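Local coordinates for protein EmGH1 (Erythrobacter marinus, PDB 5Z87) that probably hydrolyses terminal beta-glucosidic bonds as a family 3 glycoside hydrolase, and may also act on related xylosides and arabinosides, at residues E129-L132 with H133-A137; P393-A396 with G397-R401; G451-P454 with K455-G459; N535-T538 with A539-A542. All blocks are in the same frame, centred on the assembly; numbering follows the deposited sequence.

Interaction 1. Residues E129-L132 with H133-A137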
ATOM      1  N   GLU A 129      -9.391 -28.398 -15.076  1.00 21.48           N
ATOM      2  CA  GLU A 129      -8.671 -28.808 -13.873  1.00 25.79           C
ATOM      3  C   GLU A 129      -7.671 -27.714 -13.507  1.00 27.65           C
ATOM      4  O   GLU A 129      -7.526 -26.723 -14.224  1.00 26.53           O
ATOM      5  CB  GLU A 129      -7.990 -30.167 -14.077  1.00 27.14           C
ATOM      6  CG  GLU A 129      -8.982 -31.302 -14.419  1.00 20.36           C
ATOM      7  CD  GLU A 129      -9.795 -31.762 -13.226  1.00 28.75           C
ATOM      8  OE1 GLU A 129     -10.794 -32.487 -13.431  1.00 27.03           O
ATOM      9  OE2 GLU A 129      -9.449 -31.397 -12.076  1.00 33.50           O
ATOM     10  N   GLU A 130      -6.998 -27.875 -12.370  1.00 27.13           N
ATOM     11  CA  GLU A 130      -5.947 -26.957 -11.939  1.00 27.74           C
ATOM     12  C   GLU A 130      -4.595 -27.571 -12.261  1.00 23.08           C
ATOM     13  O   GLU A 130      -4.377 -28.756 -12.002  1.00 31.47           O
ATOM     14  CB  GLU A 130      -6.031 -26.656 -10.441  1.00 21.53           C
ATOM     15  CG  GLU A 130      -7.365 -26.138  -9.983  1.00 24.32           C
ATOM     16  CD  GLU A 130      -7.582 -24.668 -10.316  1.00 22.15           C
ATOM     17  OE1 GLU A 130      -8.681 -24.155 -10.001  1.00 28.06           O
ATOM     18  OE2 GLU A 130      -6.664 -24.031 -10.881  1.00 21.16           O
ATOM     19  N   CYS A 131      -3.696 -26.765 -12.821  1.00 24.18           N
ATOM     20  CA  CYS A 131      -2.371 -27.195 -13.255  1.00 18.49           C
ATOM     21  C   CYS A 131      -1.300 -26.208 -12.808  1.00 19.20           C
ATOM     22  O   CYS A 131      -0.417 -25.847 -13.578  1.00 24.30           O
ATOM     23  CB  CYS A 131      -2.319 -27.343 -14.770  1.00 19.75           C
ATOM     24  SG  CYS A 131      -3.341 -28.702 -15.410  1.00 24.34           S
ATOM     25  N   LEU A 132      -1.357 -25.764 -11.549  1.00 19.68           N
ATOM     26  CA  LEU A 132      -0.453 -24.710 -11.082  1.00 23.27           C
ATOM     27  C   LEU A 132       1.006 -25.147 -11.159  1.00 24.43           C
ATOM     28  O   LEU A 132       1.862 -24.413 -11.661  1.00 22.44           O
ATOM     29  CB  LEU A 132      -0.808 -24.314  -9.646  1.00 16.50           C
ATOM     30  CG  LEU A 132       0.007 -23.192  -8.994  1.00 21.70           C
ATOM     31  CD1 LEU A 132      -0.107 -21.884  -9.754  1.00 15.60           C
ATOM     32  CD2 LEU A 132      -0.444 -23.006  -7.565  1.00 22.64           C
ATOM     33  N   HIS A 133       1.306 -26.340 -10.657  1.00 21.56           N
ATOM     34  CA  HIS A 133       2.664 -26.873 -10.616  1.00 21.58           C
ATOM     35  C   HIS A 133       2.592 -28.373 -10.870  1.00 27.10           C
ATOM     36  O   HIS A 133       3.159 -29.189 -10.139  1.00 25.60           O
ATOM     37  CB  HIS A 133       3.332 -26.548  -9.279  1.00 20.06           C
ATOM     38  CG  HIS A 133       2.613 -27.123  -8.100  1.00 21.41           C
ATOM     39  ND1 HIS A 133       2.908 -28.368  -7.585  1.00 23.92           N
ATOM     40  CD2 HIS A 133       1.579 -26.648  -7.369  1.00 19.44           C
ATOM     41  CE1 HIS A 133       2.100 -28.624  -6.571  1.00 22.39           C
ATOM     42  NE2 HIS A 133       1.279 -27.601  -6.424  1.00 22.12           N
ATOM     43  N   GLY A 134       1.882 -28.733 -11.932  1.00 24.11           N
ATOM     44  CA  GLY A 134       1.417 -30.082 -12.172  1.00 25.36           C
ATOM     45  C   GLY A 134      -0.093 -30.178 -12.025  1.00 27.78           C
ATOM     46  O   GLY A 134      -0.764 -29.288 -11.501  1.00 24.04           O
ATOM     47  N   LEU A 135      -0.626 -31.292 -12.495  1.00 23.63           N
ATOM     48  CA  LEU A 135      -2.065 -31.497 -12.446  1.00 26.30           C
ATOM     49  C   LEU A 135      -2.532 -31.753 -11.015  1.00 27.52           C
ATOM     50  O   LEU A 135      -2.027 -32.648 -10.338  1.00 26.18           O
ATOM     51  CB  LEU A 135      -2.443 -32.670 -13.341  1.00 23.36           C
ATOM     52  CG  LEU A 135      -3.845 -33.221 -13.176  1.00 27.27           C
ATOM     53  CD1 LEU A 135      -4.888 -32.235 -13.690  1.00 17.57           C
ATOM     54  CD2 LEU A 135      -3.883 -34.534 -13.935  1.00 27.86           C
ATOM     55  N   LEU A 136      -3.508 -30.971 -10.551  1.00 21.73           N
ATOM     56  CA  LEU A 136      -4.094 -31.201  -9.233  1.00 29.58           C
ATOM     57  C   LEU A 136      -5.048 -32.384  -9.351  1.00 29.45           C
ATOM     58  O   LEU A 136      -6.259 -32.241  -9.547  1.00 27.14           O
ATOM     59  CB  LEU A 136      -4.800 -29.951  -8.722  1.00 27.42           C
ATOM     60  CG  LEU A 136      -5.001 -29.754  -7.216  1.00 26.28           C
ATOM     61  CD1 LEU A 136      -5.848 -28.506  -6.972  1.00 29.88           C
ATOM     62  CD2 LEU A 136      -5.627 -30.948  -6.495  1.00 27.29           C
ATOM     63  N   ALA A 137      -4.486 -33.581  -9.215  1.00 29.16           N
ATOM     64  CA  ALA A 137      -5.290 -34.795  -9.276  1.00 29.73           C
ATOM     65  C   ALA A 137      -4.521 -35.931  -8.625  1.00 29.33           C
ATOM     66  O   ALA A 137      -3.288 -35.934  -8.600  1.00 25.76           O
ATOM     67  CB  ALA A 137      -5.663 -35.176 -10.718  1.00 25.09           C
TER
HETATM   68  O   HOH W   1      -7.688 -30.110 -10.627  1.00 23.35           O

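Interaction 2. Residues P393-A396 with G397-R401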
ATOM      1  N   PRO A 393      -7.591 -43.889 -20.819  1.00 32.57           N
ATOM      2  CA  PRO A 393      -7.262 -44.425 -19.487  1.00 27.98           C
ATOM      3  C   PRO A 393      -5.897 -45.084 -19.399  1.00 31.51           C
ATOM      4  O   PRO A 393      -5.219 -44.941 -18.374  1.00 36.40           O
ATOM      5  CB  PRO A 393      -8.404 -45.421 -19.230  1.00 30.19           C
ATOM      6  CG  PRO A 393      -9.549 -44.876 -20.047  1.00 25.28           C
ATOM      7  CD  PRO A 393      -8.924 -44.308 -21.284  1.00 22.97           C
ATOM      8  N   ALA A 394      -5.457 -45.783 -20.446  1.00 36.97           N
ATOM      9  CA  ALA A 394      -4.221 -46.553 -20.325  1.00 39.75           C
ATOM     10  C   ALA A 394      -2.996 -45.657 -20.439  1.00 30.46           C
ATOM     11  O   ALA A 394      -2.020 -45.844 -19.706  1.00 33.92           O
ATOM     12  CB  ALA A 394      -4.179 -47.673 -21.372  1.00 32.62           C
ATOM     13  N   LEU A 395      -3.026 -44.693 -21.356  1.00 35.70           N
ATOM     14  CA  LEU A 395      -1.970 -43.689 -21.406  1.00 35.48           C
ATOM     15  C   LEU A 395      -1.916 -42.887 -20.114  1.00 29.71           C
ATOM     16  O   LEU A 395      -0.830 -42.606 -19.599  1.00 34.08           O
ATOM     17  CB  LEU A 395      -2.184 -42.754 -22.595  1.00 33.93           C
ATOM     18  CG  LEU A 395      -1.157 -41.625 -22.694  1.00 37.58           C
ATOM     19  CD1 LEU A 395       0.246 -42.217 -22.881  1.00 29.51           C
ATOM     20  CD2 LEU A 395      -1.513 -40.629 -23.812  1.00 26.64           C
ATOM     21  N   ALA A 396      -3.078 -42.504 -19.582  1.00 25.44           N
ATOM     22  CA  ALA A 396      -3.120 -41.795 -18.306  1.00 29.20           C
ATOM     23  C   ALA A 396      -2.374 -42.562 -17.220  1.00 35.72           C
ATOM     24  O   ALA A 396      -1.741 -41.959 -16.346  1.00 29.75           O
ATOM     25  CB  ALA A 396      -4.572 -41.558 -17.877  1.00 26.08           C
ATOM     26  N   GLY A 397      -2.436 -43.898 -17.260  1.00 35.48           N
ATOM     27  CA  GLY A 397      -1.721 -44.697 -16.276  1.00 33.86           C
ATOM     28  C   GLY A 397      -0.225 -44.736 -16.518  1.00 28.10           C
ATOM     29  O   GLY A 397       0.565 -44.757 -15.570  1.00 34.79           O
ATOM     30  N   ARG A 398       0.188 -44.719 -17.779  1.00 23.27           N
ATOM     31  CA  ARG A 398       1.614 -44.732 -18.065  1.00 27.08           C
ATOM     32  C   ARG A 398       2.275 -43.389 -17.762  1.00 37.32           C
ATOM     33  O   ARG A 398       3.433 -43.360 -17.326  1.00 34.99           O
ATOM     34  CB  ARG A 398       1.836 -45.127 -19.519  1.00 27.74           C
ATOM     35  CG  ARG A 398       1.349 -46.541 -19.821  1.00 32.05           C
ATOM     36  CD  ARG A 398       1.900 -47.035 -21.148  1.00 36.08           C
ATOM     37  NE  ARG A 398       1.455 -46.231 -22.281  1.00 33.05           N
ATOM     38  CZ  ARG A 398       0.239 -46.311 -22.816  1.00 37.64           C
ATOM     39  NH1 ARG A 398      -0.660 -47.154 -22.309  1.00 34.26           N
ATOM     40  NH2 ARG A 398      -0.078 -45.553 -23.856  1.00 31.95           N
ATOM     41  N   LEU A 399       1.564 -42.277 -17.985  1.00 28.83           N
ATOM     42  CA  LEU A 399       2.169 -40.952 -17.834  1.00 35.60           C
ATOM     43  C   LEU A 399       2.287 -40.530 -16.377  1.00 31.68           C
ATOM     44  O   LEU A 399       3.290 -39.922 -15.985  1.00 35.57           O
ATOM     45  CB  LEU A 399       1.351 -39.907 -18.584  1.00 29.34           C
ATOM     46  CG  LEU A 399       1.337 -39.999 -20.100  1.00 31.68           C
ATOM     47  CD1 LEU A 399       0.399 -38.943 -20.656  1.00 28.86           C
ATOM     48  CD2 LEU A 399       2.740 -39.839 -20.659  1.00 28.45           C
ATOM     49  N   ALA A 400       1.266 -40.822 -15.577  1.00 30.32           N
ATOM     50  CA  ALA A 400       1.199 -40.329 -14.212  1.00 29.72           C
ATOM     51  C   ALA A 400       2.438 -40.722 -13.408  1.00 38.48           C
ATOM     52  O   ALA A 400       2.695 -41.909 -13.180  1.00 32.98           O
ATOM     53  CB  ALA A 400      -0.058 -40.857 -13.543  1.00 22.44           C
ATOM     54  N   ARG A 401       3.189 -39.708 -12.973  1.00 34.27           N
ATOM     55  CA  ARG A 401       4.370 -39.892 -12.128  1.00 30.36           C
ATOM     56  C   ARG A 401       5.338 -40.882 -12.760  1.00 34.09           C
ATOM     57  O   ARG A 401       5.998 -41.670 -12.077  1.00 36.51           O
ATOM     58  CB  ARG A 401       3.982 -40.312 -10.712  1.00 28.79           C
ATOM     59  CG  ARG A 401       3.265 -39.213  -9.940  1.00 22.78           C
ATOM     60  CD  ARG A 401       3.214 -39.537  -8.458  1.00 29.21           C
ATOM     61  NE  ARG A 401       4.542 -39.489  -7.871  1.00 30.22           N
ATOM     62  CZ  ARG A 401       4.985 -40.326  -6.941  1.00 37.02           C
ATOM     63  NH1 ARG A 401       4.208 -41.306  -6.498  1.00 32.07           N
ATOM     64  NH2 ARG A 401       6.219 -40.191  -6.470  1.00 31.74           N
TER

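Interaction 3. Residues G451-P454 with K455-G459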
ATOM      1  N   GLY A 451      -0.046 -24.987  -2.094  1.00 24.13           N
ATOM      2  CA  GLY A 451      -1.429 -24.924  -2.518  1.00 22.82           C
ATOM      3  C   GLY A 451      -1.627 -25.554  -3.884  1.00 25.11           C
ATOM      4  O   GLY A 451      -0.697 -25.700  -4.682  1.00 19.56           O
ATOM      5  N   TYR A 452      -2.862 -25.977  -4.130  1.00 24.20           N
ATOM      6  CA  TYR A 452      -3.236 -26.529  -5.428  1.00 27.89           C
ATOM      7  C   TYR A 452      -2.472 -27.826  -5.722  1.00 23.73           C
ATOM      8  O   TYR A 452      -1.982 -28.048  -6.826  1.00 23.51           O
ATOM      9  CB  TYR A 452      -3.056 -25.468  -6.525  1.00 20.47           C
ATOM     10  CG  TYR A 452      -4.208 -24.484  -6.463  1.00 28.02           C
ATOM     11  CD1 TYR A 452      -4.158 -23.354  -5.648  1.00 24.57           C
ATOM     12  CD2 TYR A 452      -5.378 -24.731  -7.161  1.00 25.71           C
ATOM     13  CE1 TYR A 452      -5.240 -22.492  -5.567  1.00 26.43           C
ATOM     14  CE2 TYR A 452      -6.450 -23.881  -7.093  1.00 27.65           C
ATOM     15  CZ  TYR A 452      -6.386 -22.769  -6.297  1.00 32.43           C
ATOM     16  OH  TYR A 452      -7.490 -21.963  -6.236  1.00 27.68           O
ATOM     17  N   SER A 453      -2.377 -28.690  -4.711  1.00 24.66           N
ATOM     18  CA  SER A 453      -1.742 -29.998  -4.779  1.00 29.33           C
ATOM     19  C   SER A 453      -2.716 -31.063  -4.295  1.00 28.25           C
ATOM     20  O   SER A 453      -3.562 -30.792  -3.434  1.00 25.70           O
ATOM     21  CB  SER A 453      -0.463 -30.062  -3.921  1.00 28.60           C
ATOM     22  OG  SER A 453       0.441 -29.017  -4.228  1.00 30.90           O
ATOM     23  N   PRO A 454      -2.612 -32.286  -4.820  1.00 25.53           N
ATOM     24  CA  PRO A 454      -3.497 -33.369  -4.361  1.00 24.90           C
ATOM     25  C   PRO A 454      -3.156 -33.809  -2.944  1.00 29.80           C
ATOM     26  O   PRO A 454      -1.988 -33.987  -2.591  1.00 30.92           O
ATOM     27  CB  PRO A 454      -3.233 -34.502  -5.365  1.00 29.62           C
ATOM     28  CG  PRO A 454      -2.179 -34.012  -6.313  1.00 31.58           C
ATOM     29  CD  PRO A 454      -1.576 -32.767  -5.738  1.00 22.68           C
ATOM     30  N   LYS A 455      -4.193 -33.998  -2.134  1.00 27.16           N
ATOM     31  CA  LYS A 455      -4.051 -34.427  -0.755  1.00 32.46           C
ATOM     32  C   LYS A 455      -4.475 -35.886  -0.585  1.00 36.02           C
ATOM     33  O   LYS A 455      -5.499 -36.304  -1.138  1.00 37.62           O
ATOM     34  CB  LYS A 455      -4.878 -33.548   0.185  1.00 30.95           C
ATOM     35  CG  LYS A 455      -4.304 -32.151   0.372  1.00 37.79           C
ATOM     36  CD  LYS A 455      -5.356 -31.216   0.914  1.00 43.98           C
ATOM     37  CE  LYS A 455      -4.756 -29.897   1.375  1.00 51.21           C
ATOM     38  NZ  LYS A 455      -5.815 -28.859   1.587  1.00 58.10           N
ATOM     39  N   PRO A 456      -3.720 -36.684   0.191  1.00 39.37           N
ATOM     40  CA  PRO A 456      -2.532 -36.230   0.931  1.00 28.21           C
ATOM     41  C   PRO A 456      -1.301 -36.111   0.044  1.00 30.72           C
ATOM     42  O   PRO A 456      -1.210 -36.825  -0.958  1.00 31.74           O
ATOM     43  CB  PRO A 456      -2.340 -37.321   1.985  1.00 40.24           C
ATOM     44  CG  PRO A 456      -2.899 -38.551   1.344  1.00 52.94           C
ATOM     45  CD  PRO A 456      -4.028 -38.104   0.444  1.00 33.92           C
ATOM     46  N   PHE A 457      -0.381 -35.217   0.408  1.00 27.40           N
ATOM     47  CA  PHE A 457       0.827 -35.015  -0.381  1.00 26.56           C
ATOM     48  C   PHE A 457       1.599 -36.315  -0.511  1.00 25.68           C
ATOM     49  O   PHE A 457       1.693 -37.094   0.438  1.00 35.20           O
ATOM     50  CB  PHE A 457       1.733 -33.960   0.268  1.00 28.99           C
ATOM     51  CG  PHE A 457       1.108 -32.600   0.404  1.00 26.81           C
ATOM     52  CD1 PHE A 457       0.070 -32.201  -0.429  1.00 32.32           C
ATOM     53  CD2 PHE A 457       1.570 -31.712   1.364  1.00 27.15           C
ATOM     54  CE1 PHE A 457      -0.501 -30.939  -0.297  1.00 30.10           C
ATOM     55  CE2 PHE A 457       1.003 -30.455   1.505  1.00 30.29           C
ATOM     56  CZ  PHE A 457      -0.031 -30.066   0.670  1.00 26.90           C
ATOM     57  N   VAL A 458       2.180 -36.526  -1.688  1.00 23.57           N
ATOM     58  CA  VAL A 458       3.008 -37.685  -1.988  1.00 23.48           C
ATOM     59  C   VAL A 458       4.346 -37.174  -2.503  1.00 26.42           C
ATOM     60  O   VAL A 458       4.394 -36.502  -3.539  1.00 27.91           O
ATOM     61  CB  VAL A 458       2.350 -38.603  -3.038  1.00 33.73           C
ATOM     62  CG1 VAL A 458       3.259 -39.777  -3.375  1.00 31.74           C
ATOM     63  CG2 VAL A 458       0.987 -39.101  -2.553  1.00 30.58           C
ATOM     64  N   GLY A 459       5.426 -37.497  -1.800  1.00 24.97           N
ATOM     65  CA  GLY A 459       6.736 -37.083  -2.269  1.00 28.61           C
ATOM     66  C   GLY A 459       7.821 -37.437  -1.279  1.00 30.24           C
ATOM     67  O   GLY A 459       7.592 -38.160  -0.305  1.00 28.04           O
TER
HETATM   68  O   HOH W   2       0.582 -35.223  -3.836  1.00 24.32           O

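Interaction 4. Residues N535-T538 with A539-A542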
ATOM      1  N   ASN A 535       3.972 -23.436   6.275  1.00 22.79           N
ATOM      2  CA  ASN A 535       3.326 -24.557   5.598  1.00 26.61           C
ATOM      3  C   ASN A 535       2.073 -24.053   4.892  1.00 27.04           C
ATOM      4  O   ASN A 535       1.785 -22.848   4.850  1.00 25.51           O
ATOM      5  CB  ASN A 535       3.038 -25.717   6.569  1.00 18.12           C
ATOM      6  CG  ASN A 535       2.103 -25.332   7.697  1.00 23.77           C
ATOM      7  OD1 ASN A 535       1.265 -24.441   7.558  1.00 26.03           O
ATOM      8  ND2 ASN A 535       2.240 -26.012   8.830  1.00 25.65           N
ATOM      9  N   GLU A 536       1.326 -25.010   4.347  1.00 19.97           N
ATOM     10  CA  GLU A 536       0.135 -24.763   3.553  1.00 21.50           C
ATOM     11  C   GLU A 536      -1.023 -24.248   4.389  1.00 20.43           C
ATOM     12  O   GLU A 536      -2.057 -23.894   3.822  1.00 26.68           O
ATOM     13  CB  GLU A 536      -0.248 -26.054   2.814  1.00 19.32           C
ATOM     14  CG  GLU A 536       0.754 -26.457   1.715  1.00 22.80           C
ATOM     15  CD  GLU A 536       1.993 -27.215   2.223  1.00 24.32           C
ATOM     16  OE1 GLU A 536       2.813 -27.631   1.370  1.00 24.60           O
ATOM     17  OE2 GLU A 536       2.160 -27.390   3.458  1.00 19.48           O
ATOM     18  N   SER A 537      -0.871 -24.178   5.712  1.00 19.20           N
ATOM     19  CA  SER A 537      -1.835 -23.484   6.557  1.00 24.65           C
ATOM     20  C   SER A 537      -1.430 -22.044   6.884  1.00 24.68           C
ATOM     21  O   SER A 537      -2.308 -21.217   7.136  1.00 27.09           O
ATOM     22  CB  SER A 537      -2.049 -24.250   7.868  1.00 23.47           C
ATOM     23  OG  SER A 537      -2.933 -25.332   7.685  1.00 28.72           O
ATOM     24  N   THR A 538      -0.135 -21.707   6.885  1.00 24.58           N
ATOM     25  CA  THR A 538       0.247 -20.335   7.221  1.00 24.95           C
ATOM     26  C   THR A 538       0.326 -19.425   5.998  1.00 22.50           C
ATOM     27  O   THR A 538       0.177 -18.205   6.140  1.00 20.76           O
ATOM     28  CB  THR A 538       1.568 -20.312   8.002  1.00 17.88           C
ATOM     29  OG1 THR A 538       2.625 -20.903   7.241  1.00 17.82           O
ATOM     30  CG2 THR A 538       1.404 -21.093   9.314  1.00 20.59           C
ATOM     31  N   ALA A 539       0.541 -19.988   4.810  1.00 20.16           N
ATOM     32  CA  ALA A 539       0.327 -19.306   3.537  1.00 19.15           C
ATOM     33  C   ALA A 539      -0.709 -20.123   2.776  1.00 25.91           C
ATOM     34  O   ALA A 539      -0.448 -21.275   2.405  1.00 23.27           O
ATOM     35  CB  ALA A 539       1.621 -19.176   2.732  1.00 13.81           C
ATOM     36  N   ARG A 540      -1.892 -19.556   2.582  0.59 23.18           N
ATOM     37  CA  ARG A 540      -2.894 -20.238   1.782  0.59 25.72           C
ATOM     38  C   ARG A 540      -3.872 -19.209   1.243  0.59 25.66           C
ATOM     39  O   ARG A 540      -3.910 -18.053   1.676  0.59 21.87           O
ATOM     40  CB  ARG A 540      -3.628 -21.320   2.580  0.59 25.60           C
ATOM     41  CG  ARG A 540      -4.634 -20.788   3.587  0.59 26.60           C
ATOM     42  CD  ARG A 540      -5.468 -21.911   4.186  0.59 29.20           C
ATOM     43  NE  ARG A 540      -6.040 -22.800   3.171  0.59 35.37           N
ATOM     44  CZ  ARG A 540      -5.839 -24.115   3.131  0.59 35.15           C
ATOM     45  NH1 ARG A 540      -5.079 -24.698   4.053  0.59 38.60           N
ATOM     46  NH2 ARG A 540      -6.401 -24.850   2.179  0.59 34.21           N
ATOM     47  N   GLU A 541      -4.654 -19.658   0.279  1.00 25.83           N
ATOM     48  CA  GLU A 541      -5.737 -18.872  -0.281  1.00 26.14           C
ATOM     49  C   GLU A 541      -6.835 -18.688   0.765  1.00 26.10           C
ATOM     50  O   GLU A 541      -7.376 -19.670   1.280  1.00 26.93           O
ATOM     51  CB  GLU A 541      -6.276 -19.587  -1.519  1.00 23.99           C
ATOM     52  CG  GLU A 541      -7.516 -18.970  -2.152  1.00 26.11           C
ATOM     53  CD  GLU A 541      -7.998 -19.780  -3.350  1.00 31.02           C
ATOM     54  OE1 GLU A 541      -7.430 -20.860  -3.625  1.00 25.53           O
ATOM     55  OE2 GLU A 541      -8.948 -19.336  -4.013  1.00 31.11           O
ATOM     56  N   ALA A 542      -7.162 -17.439   1.089  1.00 24.09           N
ATOM     57  CA  ALA A 542      -8.260 -17.156   2.014  1.00 24.46           C
ATOM     58  C   ALA A 542      -9.574 -17.247   1.248  1.00 29.68           C
ATOM     59  O   ALA A 542      -9.897 -16.349   0.461  1.00 27.82           O
ATOM     60  CB  ALA A 542      -8.098 -15.773   2.648  1.00 22.77           C
TER

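Interaction 1. Residues E129-L132 with H133-A137
Between Glu-130 and Leu-136 the chain folds back, the directions of 129-132 and 133-136 lying 153° apart, and the Leu-136 N to Glu-130 O hydrogen bond (2.8 Å, 174° at the hydrogen) closes the loop. Next to it the CA-H of Cys-131 meets Gly-134 O at 3.2 Å. Leu-136 is the centre of an inverse gamma turn; its side chain lies alongside that of Glu-130, both pointing the same way with the CB atoms 3.9 Å apart. The carboxylate of Glu-130 bends off beyond CG to Tyr-93 and to a dithiothreitol, probably from the crystallisation liquor, bound in the pocket. Leu-135 CD1 lies 3.7 Å from Glu-129 CB. A water donates to Glu-129 OE2 (2.6 Å) and Leu-136 O (2.8 Å) and accepts from Glu-130 N (2.9 Å), linking the two arms by three bonds. At Gly-134 the backbone angles would jam a CB against His-133 O, which calls for glycine. The loop follows barrel strand 126-129 of the N-terminal domain. Glu-129 still pairs by its backbone with Gly-176 in strand 176-177 and Phe-178 just past it, while its carboxylate bonds Ala-95 and Ser-96, just beyond strand 91-93.

Interaction 2. Residues P393-A396 with G397-R401
The guanidinium group of Arg-398 lies with one face over the backbone of Leu-395, whose CA sits 3.5 Å above the plane and toward the rim. Ala-394 O approaches the same group obliquely, 3.2 Å from Arg-398 NH1 but at an angle too poor for a hydrogen bond, and Ala-394 CB packs against NH1. A bend at chi3 (-62°) folds the arginine back along its own helix, and NH2 reaches Leu-395 CD1 at 3.5 Å. A turn on, Leu-399 CD1 meets Leu-395 CG at 3.7 Å, the two leucines crossing at a slant. Beneath them run the helical bonds, of which Leu-399 N to Leu-395 O (2.9 Å) is the shortest; Arg-398 N to Ala-394 O is longer (3.1 Å), and Ala-400 N to Ala-396 O is weak as the helix ends. Leu-395, Ala-396 and Leu-399 touch helix 155-171, and Pro-393 lies on helix 101-116. With an alanine at Leu-395, Leu-399 would probably lose its leucine partner within the helix, and Arg-398 NH2 its contact with CD1, leaving the guanidinium freer to turn. With no acidic side chain in the contact, the arginine is probably held by dispersion against aliphatic groups and by attraction to the carbonyl of Ala-394.

Interaction 3. Residues G451-P454 with K455-G459
Packing between Ser-453 and Phe-457 is the main side-chain contact: Ser-453 CB comes to 3.7 Å from Phe-457 CE1, approaching the ring at a slant. With CG anti to the carbonyl carbon (chi1 -61°), the phenyl group swings back over the bend and reaches the serine four residues earlier. The same ring meets a polar atom at its rim, where Pro-454 O lies in the ring plane, 3.5 Å from Phe-457 CD1, so the carbonyl oxygen faces the positively polarised C-H edge. Lys-455 CG rests 3.9 Å from Pro-454 C, and from there its chain runs out extended. The peptide before Pro-456 is cis, and the backbone angles of Lys-455 and Pro-456 are consistent with a type VIb turn, with Pro-454 and Phe-457 as its outer residues; it lies in the loop between strand 436-440 and helix 462-473 of the C-terminal domain. The turn is bridged by solvent: a water donates to Pro-454 O at 3.1 Å and accepts from Val-458 N at 3.0 Å. Among the polar side chains, Ser-453 OG is turned back to Gly-450 O, which leaves CB to meet the phenyl ring, and has a further weak bond with His-133. Tyr-452, at the pocket end of 451-459, bonds Glu-541 through its hydroxyl and packs on Glu-130; all three line the pocket occupied by dithiothreitol. Phe-457 is flanked by Glu-536, and Pro-454 lies on Gln-142 of the N-terminal domain.

Interaction 4. Residues N535-T538 with A539-A542
Asn-535 and Ala-539 are joined through their backbones, Ala-539 N giving a hydrogen bond of 3.1 Å to Asn-535 O that is almost straight at 173°. The side chain of Asn-535 turns forward as well: its OD1 accepts from Ser-537 N (2.8 Å), which stands above the carboxamide plane, and from Thr-538 N (3.1 Å), nearly along the C=O axis. The two bonds to OD1 make an Asx turn (to Ser-537 N) and an Asx motif (to Thr-538 N). Its ND2 is taken by Thr-486. Glu-536 turns its carboxylate to His-448 and Gly-450, while its carbonyl oxygen faces Arg-540 CB at 3.3 Å. With Asn-535 N also bonded to Thr-538 OG1 (3.0 Å), the ends are joined reciprocally as in a capping box, although only a single helix-like turn follows before the chain extends. Ser-537 OG lies near the plane of the Arg-540 guanidinium, at its edge, 4.3 Å from NH1, a loose approach in the conformer described; the arginine is modelled in two, and here NH2 reaches Tyr-543. Thr-538 holds OG1 between its backbone N and carbonyl carbon (chi1 59°), which turns the hydroxyl back onto Asn-535 N. A valine at Thr-538 would probably leave the Asn-535 N-H without its acceptor and loosen the start of the turn. A magnesium ion lies about 3 Å from the nearest atom of the threonine side chain, which also packs on Phe-653 of the second subunit. Beyond the turn the chain leads to Glu-541, which bonds Tyr-452 in the dithiothreitol pocket.

Interaction 1 is buried in the N-terminal domain and interaction 4 partly buried in the C-terminal domain; interactions 2 and 3 lie at the surface. Interactions 1, 3 and 4 each bring a residue to the dithiothreitol pocket, so loops from two domains line it, and interactions 1 and 3 are joined across the domains by His-133 NE2 to Gly-451 O. Interaction 2 stands apart on a short helix, about 31 Å from interaction 4 between centres, and reaches interaction 3 through Arg-401 packing on Val-458. Their chemistry differs accordingly: successive helical bonds in 2, one backbone bond across a tight loop and a three-bonded water in 1, ring packing and a water bridge in 3, and asparagine and threonine side-chain bonds in 4.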